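Local coordinates for Low molecular weight phosphotyrosine protein phosphatase 1 (Drosophila melanogaster, PDB 7CUY) that probably removes phosphate from tyrosine-phosphorylated proteins and from small aryl and acyl phosphates, as a cytoplasmic low molecular weight phosphatase, at residues V2-M7 / E80-F85; Q76-F81 / S103-L108. All blocks are in the same frame, centred on the assembly; numbering follows the deposited sequence.

Contact 1 (V2-M7 / E80-F85); sequences VRKVLM and EFDYIF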
loop_
_atom_site.group_PDB
_atom_site.type_symbol
_atom_site.label_atom_id
_atom_site.label_comp_id
_atom_site.label_asym_id
_atom_site.label_seq_id
_atom_site.Cartn_x
_atom_site.Cartn_y
_atom_site.Cartn_z
ATOM N N VAL A 2 -11.522 -14.083 7.469
ATOM C CA VAL A 2 -11.150 -12.833 6.810
ATOM C C VAL A 2 -9.716 -12.932 6.272
ATOM O O VAL A 2 -8.852 -13.545 6.888
ATOM C CB VAL A 2 -11.301 -11.628 7.771
ATOM C CG1 VAL A 2 -11.012 -10.309 7.065
ATOM C CG2 VAL A 2 -12.694 -11.594 8.368
ATOM N N ARG A 3 -9.487 -12.355 5.102
ATOM C CA ARG A 3 -8.147 -12.167 4.564
ATOM C C ARG A 3 -7.699 -10.772 4.961
ATOM O O ARG A 3 -8.489 -9.837 4.925
ATOM C CB ARG A 3 -8.146 -12.287 3.032
ATOM C CG ARG A 3 -7.881 -13.667 2.427
ATOM C CD ARG A 3 -9.165 -14.453 2.110
ATOM N NE ARG A 3 -10.186 -13.771 1.303
ATOM C CZ ARG A 3 -10.329 -13.910 -0.018
ATOM N NH1 ARG A 3 -9.488 -14.678 -0.709
ATOM N NH2 ARG A 3 -11.308 -13.275 -0.659
ATOM N N LYS A 4 -6.438 -10.616 5.333
ATOM C CA LYS A 4 -5.960 -9.313 5.768
ATOM C C LYS A 4 -4.759 -8.895 4.931
ATOM O O LYS A 4 -3.809 -9.667 4.791
ATOM C CB LYS A 4 -5.624 -9.341 7.255
ATOM C CG LYS A 4 -6.873 -9.428 8.139
ATOM C CD LYS A 4 -6.541 -9.300 9.615
ATOM C CE LYS A 4 -7.783 -9.469 10.504
ATOM N NZ LYS A 4 -7.636 -10.569 11.508
ATOM N N VAL A 5 -4.809 -7.668 4.396
ATOM C CA VAL A 5 -3.776 -7.097 3.527
ATOM C C VAL A 5 -3.230 -5.843 4.201
ATOM O O VAL A 5 -4.009 -5.013 4.684
ATOM C CB VAL A 5 -4.338 -6.741 2.132
ATOM C CG1 VAL A 5 -3.336 -5.897 1.334
ATOM C CG2 VAL A 5 -4.686 -7.995 1.340
ATOM N N LEU A 6 -1.904 -5.691 4.216
ATOM C CA LEU A 6 -1.233 -4.535 4.821
ATOM C C LEU A 6 -0.344 -3.860 3.789
ATOM O O LEU A 6 0.576 -4.492 3.259
ATOM C CB LEU A 6 -0.399 -4.962 6.032
ATOM C CG LEU A 6 0.292 -3.850 6.837
ATOM C CD1 LEU A 6 -0.741 -2.907 7.498
ATOM C CD2 LEU A 6 1.242 -4.431 7.883
ATOM N N MET A 7 -0.606 -2.587 3.489
ATOM C CA MET A 7 0.260 -1.837 2.577
ATOM C C MET A 7 1.332 -1.080 3.353
ATOM O O MET A 7 1.015 -0.359 4.294
ATOM C CB MET A 7 -0.545 -0.847 1.735
ATOM C CG MET A 7 -1.696 -1.481 0.987
ATOM S SD MET A 7 -1.143 -2.592 -0.304
ATOM C CE MET A 7 -2.704 -2.856 -1.204
ATOM N N GLU A 80 -0.431 -11.254 11.898
ATOM C CA GLU A 80 -1.831 -10.915 11.691
ATOM C C GLU A 80 -2.227 -10.867 10.213
ATOM O O GLU A 80 -3.346 -11.266 9.858
ATOM C CB GLU A 80 -2.156 -9.574 12.357
ATOM C CG GLU A 80 -3.640 -9.175 12.181
ATOM C CD GLU A 80 -4.021 -7.857 12.870
ATOM O OE1 GLU A 80 -3.381 -7.501 13.889
ATOM O OE2 GLU A 80 -4.978 -7.202 12.397
ATOM N N PHE A 81 -1.353 -10.382 9.333
ATOM C CA PHE A 81 -1.746 -10.156 7.947
ATOM C C PHE A 81 -1.334 -11.321 7.055
ATOM O O PHE A 81 -0.269 -11.916 7.232
ATOM C CB PHE A 81 -1.165 -8.836 7.427
ATOM C CG PHE A 81 -1.757 -7.641 8.100
ATOM C CD1 PHE A 81 -1.211 -7.152 9.269
ATOM C CD2 PHE A 81 -2.904 -7.043 7.596
ATOM C CE1 PHE A 81 -1.778 -6.060 9.910
ATOM C CE2 PHE A 81 -3.486 -5.954 8.230
ATOM C CZ PHE A 81 -2.926 -5.459 9.389
ATOM N N ASP A 82 -2.200 -11.640 6.094
ATOM C CA ASP A 82 -1.909 -12.674 5.116
ATOM C C ASP A 82 -0.970 -12.178 4.037
ATOM O O ASP A 82 -0.152 -12.952 3.528
ATOM C CB ASP A 82 -3.208 -13.154 4.485
ATOM C CG ASP A 82 -4.199 -13.608 5.516
ATOM O OD1 ASP A 82 -4.053 -14.756 5.992
ATOM O OD2 ASP A 82 -5.090 -12.804 5.879
ATOM N N TYR A 83 -1.065 -10.898 3.700
ATOM C CA TYR A 83 -0.296 -10.278 2.637
ATOM C C TYR A 83 0.253 -8.961 3.143
ATOM O O TYR A 83 -0.502 -8.140 3.665
ATOM C CB TYR A 83 -1.175 -10.032 1.409
ATOM C CG TYR A 83 -1.849 -11.292 0.929
ATOM C CD1 TYR A 83 -1.138 -12.236 0.195
ATOM C CD2 TYR A 83 -3.186 -11.539 1.213
ATOM C CE1 TYR A 83 -1.753 -13.408 -0.251
ATOM C CE2 TYR A 83 -3.811 -12.697 0.789
ATOM C CZ TYR A 83 -3.090 -13.631 0.048
ATOM O OH TYR A 83 -3.711 -14.782 -0.387
ATOM N N ILE A 84 1.558 -8.755 2.996
ATOM C CA ILE A 84 2.187 -7.472 3.280
ATOM C C ILE A 84 2.898 -7.000 2.017
ATOM O O ILE A 84 3.705 -7.740 1.451
ATOM C CB ILE A 84 3.166 -7.577 4.462
ATOM C CG1 ILE A 84 2.428 -8.109 5.698
ATOM C CG2 ILE A 84 3.757 -6.230 4.752
ATOM C CD1 ILE A 84 3.206 -8.043 6.981
ATOM N N PHE A 85 2.594 -5.782 1.578
ATOM C CA PHE A 85 3.070 -5.221 0.317
ATOM C C PHE A 85 4.052 -4.078 0.553
ATOM O O PHE A 85 3.726 -3.112 1.248
ATOM C CB PHE A 85 1.908 -4.669 -0.524
ATOM C CG PHE A 85 1.054 -5.721 -1.186
ATOM C CD1 PHE A 85 1.443 -6.299 -2.380
ATOM C CD2 PHE A 85 -0.150 -6.097 -0.633
ATOM C CE1 PHE A 85 0.634 -7.249 -3.007
ATOM C CE2 PHE A 85 -0.948 -7.051 -1.241
ATOM C CZ PHE A 85 -0.558 -7.627 -2.429
HETATM O O HOH W 1 -6.766 -15.704 -0.430
#
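Lys-4 O is gripped by two backbone donors, Asp-82 N at 2.9 Å and Tyr-83 N at 3.2 Å, the second nearly in line with the C=O. Asp-82 OD2 takes Lys-4 N through its anti lone pair at 2.6 Å, a carboxylate standing in for a backbone acceptor where the parallel pairing of strands 3-7 and 83-85 begins. Leu-6 turns both N and O to strand 83-85, giving to Tyr-83 O and accepting from Phe-85 N. On the Leu-6 side of the sheet, the Phe-81 ring has Leu-6 CB over one face and Glu-80 CG over the other, both offset toward the rim; Leu-6 CG, anti to the backbone N (chi1 -176°), lays its methyls along the ring, CD1 by CZ and CD2 by the CD1-CE1 side. With an alanine in place of Phe-81, Leu-6 and Lys-4 CB would probably lose the ring they lie against. On the other side, Val-5 CG1 meets the Phe-85 ring edge and Met-7 SD, 3.7 Å from Phe-85 CD2, makes an oblique Met-aromatic contact; Phe-148 packs edge-to-face on Tyr-83 and Phe-85. Polar pairing thus sets the register of two central strands, one leading into the phosphate-binding loop with its probable nucleophile, Cys-9.

Contact 2 (Q76-F81 / S103-L108); sequences QDFSEF and SKAELL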
loop_
_atom_site.group_PDB
_atom_site.type_symbol
_atom_site.label_atom_id
_atom_site.label_comp_id
_atom_site.label_asym_id
_atom_site.label_seq_id
_atom_site.Cartn_x
_atom_site.Cartn_y
_atom_site.Cartn_z
ATOM N N GLN A 76 4.125 -8.028 15.244
ATOM C CA GLN A 76 2.920 -8.849 15.243
ATOM C C GLN A 76 2.140 -8.712 13.938
ATOM O O GLN A 76 1.297 -9.569 13.646
ATOM C CB GLN A 76 2.014 -8.516 16.426
ATOM C CG GLN A 76 1.034 -7.380 16.180
ATOM C CD GLN A 76 -0.132 -7.393 17.151
ATOM O OE1 GLN A 76 -0.177 -6.601 18.103
ATOM N NE2 GLN A 76 -1.095 -8.287 16.906
ATOM N N ASP A 77 2.409 -7.660 13.150
ATOM C CA ASP A 77 1.823 -7.555 11.818
ATOM C C ASP A 77 2.141 -8.788 10.990
ATOM O O ASP A 77 1.289 -9.276 10.246
ATOM C CB ASP A 77 2.333 -6.311 11.096
ATOM C CG ASP A 77 1.749 -5.025 11.643
ATOM O OD1 ASP A 77 0.590 -5.022 12.114
ATOM O OD2 ASP A 77 2.461 -4.002 11.602
ATOM N N PHE A 78 3.358 -9.320 11.114
ATOM C CA PHE A 78 3.708 -10.460 10.273
ATOM C C PHE A 78 2.959 -11.724 10.669
ATOM O O PHE A 78 2.969 -12.687 9.899
ATOM C CB PHE A 78 5.216 -10.708 10.300
ATOM C CG PHE A 78 6.020 -9.573 9.736
ATOM C CD1 PHE A 78 6.380 -9.554 8.394
ATOM C CD2 PHE A 78 6.401 -8.517 10.545
ATOM C CE1 PHE A 78 7.113 -8.498 7.868
ATOM C CE2 PHE A 78 7.141 -7.461 10.032
ATOM C CZ PHE A 78 7.499 -7.453 8.697
ATOM N N SER A 79 2.307 -11.744 11.831
ATOM C CA SER A 79 1.421 -12.843 12.198
ATOM C C SER A 79 -0.053 -12.532 11.979
ATOM O O SER A 79 -0.857 -13.465 11.894
ATOM C CB SER A 79 1.607 -13.227 13.671
ATOM O OG SER A 79 2.920 -13.684 13.933
ATOM N N GLU A 80 -0.431 -11.254 11.898
ATOM C CA GLU A 80 -1.831 -10.915 11.691
ATOM C C GLU A 80 -2.227 -10.867 10.213
ATOM O O GLU A 80 -3.346 -11.266 9.858
ATOM C CB GLU A 80 -2.156 -9.574 12.357
ATOM C CG GLU A 80 -3.640 -9.175 12.181
ATOM C CD GLU A 80 -4.021 -7.857 12.870
ATOM O OE1 GLU A 80 -3.381 -7.501 13.889
ATOM O OE2 GLU A 80 -4.978 -7.202 12.397
ATOM N N PHE A 81 -1.353 -10.382 9.333
ATOM C CA PHE A 81 -1.746 -10.156 7.947
ATOM C C PHE A 81 -1.334 -11.321 7.055
ATOM O O PHE A 81 -0.269 -11.916 7.232
ATOM C CB PHE A 81 -1.165 -8.836 7.427
ATOM C CG PHE A 81 -1.757 -7.641 8.100
ATOM C CD1 PHE A 81 -1.211 -7.152 9.269
ATOM C CD2 PHE A 81 -2.904 -7.043 7.596
ATOM C CE1 PHE A 81 -1.778 -6.060 9.910
ATOM C CE2 PHE A 81 -3.486 -5.954 8.230
ATOM C CZ PHE A 81 -2.926 -5.459 9.389
ATOM N N SER A 103 7.065 -16.595 9.855
ATOM C CA SER A 103 5.782 -15.942 10.090
ATOM C C SER A 103 4.869 -16.108 8.874
ATOM O O SER A 103 5.327 -16.281 7.744
ATOM C CB SER A 103 5.975 -14.457 10.396
ATOM O OG SER A 103 6.874 -13.859 9.474
ATOM N N LYS A 104 3.567 -16.034 9.113
ATOM C CA LYS A 104 2.614 -16.421 8.078
ATOM C C LYS A 104 2.489 -15.409 6.934
ATOM O O LYS A 104 2.166 -15.815 5.818
ATOM C CB LYS A 104 1.253 -16.702 8.731
ATOM C CG LYS A 104 0.023 -16.105 8.084
ATOM C CD LYS A 104 -1.090 -16.072 9.095
ATOM C CE LYS A 104 -2.254 -15.225 8.642
ATOM N NZ LYS A 104 -3.169 -14.930 9.778
ATOM N N ALA A 105 2.773 -14.127 7.156
ATOM C CA ALA A 105 2.593 -13.126 6.103
ATOM C C ALA A 105 3.394 -13.446 4.843
ATOM O O ALA A 105 4.582 -13.767 4.899
ATOM C CB ALA A 105 3.011 -11.745 6.603
ATOM N N GLU A 106 2.751 -13.280 3.696
ATOM C CA GLU A 106 3.431 -13.336 2.410
ATOM C C GLU A 106 3.919 -11.933 2.048
ATOM O O GLU A 106 3.119 -10.993 1.984
ATOM C CB GLU A 106 2.480 -13.893 1.341
ATOM C CG GLU A 106 3.193 -14.392 0.092
ATOM C CD GLU A 106 2.248 -14.891 -1.010
ATOM O OE1 GLU A 106 2.624 -14.784 -2.204
ATOM O OE2 GLU A 106 1.156 -15.404 -0.689
ATOM N N LEU A 107 5.220 -11.787 1.788
ATOM C CA LEU A 107 5.797 -10.480 1.471
ATOM C C LEU A 107 5.841 -10.290 -0.041
ATOM O O LEU A 107 6.538 -11.031 -0.749
ATOM C CB LEU A 107 7.207 -10.329 2.042
ATOM C CG LEU A 107 7.440 -10.760 3.484
ATOM C CD1 LEU A 107 8.856 -10.359 3.926
ATOM C CD2 LEU A 107 6.378 -10.187 4.415
ATOM N N LEU A 108 5.127 -9.293 -0.534
ATOM C CA LEU A 108 5.025 -9.071 -1.965
ATOM C C LEU A 108 5.334 -7.615 -2.259
ATOM O O LEU A 108 5.210 -6.747 -1.400
ATOM C CB LEU A 108 3.617 -9.443 -2.489
ATOM C CG LEU A 108 3.206 -10.884 -2.146
ATOM C CD1 LEU A 108 1.726 -11.080 -2.366
ATOM C CD2 LEU A 108 4.041 -11.917 -2.938
#
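Phe-78 CG lies anti to its own carbonyl carbon (chi1 -63°), which carries the ring out toward Leu-107, whose CG is likewise anti to the carbonyl carbon (chi1 -46°), with CD2 the branch that meets it. The two side chains cross at about a right angle, and Leu-107 CD2 sits at the ring's edge, in its plane, 3.9 Å from Phe-78 CE1. Phe-78 CB rests against Ser-103, 3.7 Å from its OG, a hydroxyl that is hydrogen-bonded to Pro-100 O. The backbone of Phe-78 supplies the main polar link: its O accepts from Ala-105 N at 3.1 Å, with the donor tilted 17° from the carbonyl plane. Ala-105 touches two carbonyls, CB 3.4 Å from Phe-78 O and CA 3.3 Å from Phe-81 O, the latter a CA-H...O contact. The extended Lys-104 chain reaches across the C-terminal end of the short helix 77-80 and gives a weak hydrogen bond from NZ to Ser-79 O at 3.5 Å. The same amine forms a long, weak ion pair with Asp-82. Carbonyl oxygens and a carboxylate would thus probably suit the positive charge, while Phe-78 joins the helix to the start of edge strand 106-109.

The contacts share Glu-80 and Phe-81, where helix 77-80 gives way to strand 83-86. Contact 1 pairs two central strands of the four-stranded parallel sheet and is mostly buried toward Met-7; contact 2, farther from the chain centre, sets the helix against the segment entering edge strand 106-109 and includes exposed Ser-79 and Lys-104. Regular parallel pairing and aromatic packing dominate the first, a single sound backbone bond and a weak lysine bond the second. Strand 83-86 connects them: Ile-84 N and O probably bond to Glu-106 O and Leu-108 N. The carboxylate of Asp-82 serves both, OD2 in contact 1 and OD1 toward contact 2.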